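Local coordinates for protein citrate synthase (Mycobacterium tuberculosis, PDB 4TVM) that catalyses the condensation of oxaloacetate with acetyl-CoA and water to give citrate and free CoA, a step of the Krebs cycle, at residues E198-L201 with R202-G206. Residues are numbered along the deposited sequence; the frame is centred on the assembly and turned at random.
Sequences ENFL and RLTFG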
# COMPACT_ATOMS: atom_id res chain seq x y z
N GLU A 198 -17.35 4.36 -22.99
CA GLU A 198 -17.89 3.54 -24.08
C GLU A 198 -16.74 2.78 -24.73
O GLU A 198 -16.88 1.63 -25.13
CB GLU A 198 -18.64 4.43 -25.10
CG GLU A 198 -19.31 3.67 -26.25
CD GLU A 198 -20.13 4.58 -27.16
OE1 GLU A 198 -20.08 5.83 -26.99
OE2 GLU A 198 -20.83 4.01 -28.05
N ASN A 199 -15.60 3.43 -24.83
CA ASN A 199 -14.45 2.79 -25.40
C ASN A 199 -13.93 1.70 -24.45
O ASN A 199 -13.38 0.69 -24.89
CB ASN A 199 -13.39 3.82 -25.63
CG ASN A 199 -12.15 3.22 -26.16
OD1 ASN A 199 -12.15 2.70 -27.26
ND2 ASN A 199 -11.07 3.27 -25.38
N PHE A 200 -14.07 1.92 -23.15
CA PHE A 200 -13.69 0.90 -22.19
C PHE A 200 -14.50 -0.36 -22.42
O PHE A 200 -13.98 -1.46 -22.36
CB PHE A 200 -13.83 1.38 -20.75
CG PHE A 200 -13.87 0.25 -19.76
CD1 PHE A 200 -12.73 -0.54 -19.53
CD2 PHE A 200 -15.03 -0.05 -19.06
CE1 PHE A 200 -12.77 -1.59 -18.64
CE2 PHE A 200 -15.06 -1.10 -18.17
CZ PHE A 200 -13.94 -1.88 -17.96
N LEU A 201 -15.79 -0.18 -22.68
CA LEU A 201 -16.69 -1.31 -22.89
C LEU A 201 -16.39 -2.10 -24.16
O LEU A 201 -16.61 -3.31 -24.21
CB LEU A 201 -18.14 -0.82 -22.92
CG LEU A 201 -18.85 -0.70 -21.56
CD1 LEU A 201 -20.10 0.17 -21.67
CD2 LEU A 201 -19.25 -2.08 -21.07
N ARG A 202 -15.91 -1.44 -25.19
CA ARG A 202 -15.48 -2.12 -26.42
C ARG A 202 -14.23 -2.94 -26.18
O ARG A 202 -14.08 -4.03 -26.72
CB ARG A 202 -15.15 -1.11 -27.51
CG ARG A 202 -15.09 -1.70 -28.91
CD ARG A 202 -14.64 -0.68 -29.95
NE ARG A 202 -13.96 -1.30 -31.10
CZ ARG A 202 -12.64 -1.26 -31.33
NH1 ARG A 202 -11.81 -0.66 -30.47
NH2 ARG A 202 -12.13 -1.84 -32.41
N LEU A 203 -13.30 -2.36 -25.41
CA LEU A 203 -12.02 -2.98 -25.16
C LEU A 203 -12.26 -4.24 -24.38
O LEU A 203 -11.52 -5.21 -24.51
CB LEU A 203 -11.15 -2.08 -24.34
CG LEU A 203 -10.51 -0.90 -25.03
CD1 LEU A 203 -9.68 -0.15 -23.99
CD2 LEU A 203 -9.65 -1.37 -26.16
N THR A 204 -13.30 -4.21 -23.56
CA THR A 204 -13.65 -5.30 -22.67
C THR A 204 -14.43 -6.36 -23.39
O THR A 204 -14.19 -7.55 -23.20
CB THR A 204 -14.54 -4.77 -21.55
OG1 THR A 204 -13.96 -3.58 -21.03
CG2 THR A 204 -14.66 -5.77 -20.43
N PHE A 205 -15.36 -5.93 -24.23
CA PHE A 205 -16.32 -6.85 -24.82
C PHE A 205 -16.21 -6.99 -26.32
O PHE A 205 -16.79 -7.89 -26.87
CB PHE A 205 -17.73 -6.38 -24.44
CG PHE A 205 -18.01 -6.50 -22.97
CD1 PHE A 205 -17.91 -7.75 -22.34
CD2 PHE A 205 -18.35 -5.40 -22.22
CE1 PHE A 205 -18.15 -7.88 -20.99
CE2 PHE A 205 -18.59 -5.53 -20.86
CZ PHE A 205 -18.49 -6.78 -20.25
N GLY A 206 -15.49 -6.11 -26.98
CA GLY A 206 -15.33 -6.19 -28.42
C GLY A 206 -14.53 -7.40 -28.87
O GLY A 206 -13.58 -7.82 -28.19
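Glu198 O accepts the backbone N-H of Arg202 at 3.2 Å, an i to i+4 bond, as expected within helix 196-205. Asn199 repeats the pattern one residue on, its O receiving Leu203 N at 3.1 Å. The Asn199 side chain, with CG anti to the backbone N (chi1 177°), brings ND2 to 3.9 Å from Leu203 CD1, while OD1 is engaged by Asp191 N. Phe200 O has two donors, both from Thr204: the backbone N at 3.1 Å and the hydroxyl OG1 at 2.5 Å. They reach it from opposite faces of the carbonyl plane, OG1 tilted 34° out of it. This is the familiar helical use of threonine, whose hydroxyl returns to the carbonyl four residues back; chi1 of -47° sets OG1 beside its own backbone N, a position from which it can make that bond. Thr204 OG1 also lies over one face of the Phe200 ring, offset toward the rim, 3.3 Å from Phe200 CE1. Within this mainly helical fold the buried Phe200 ring also packs on Pro172 of helix 159-182, Leu222 of helix 216-229, and Leu386 and Leu389 of helix 383-403; it is not part of the oxaloacetate pocket. Leu201 O takes Phe205 N at 2.9 Å, and Leu201 CD2 meets the Phe205 ring edge-on in its plane, 3.5 Å from CE2. Thr204 CG2 sits above the centre of one face of that ring, and Gly206 is the first residue to leave helical geometry.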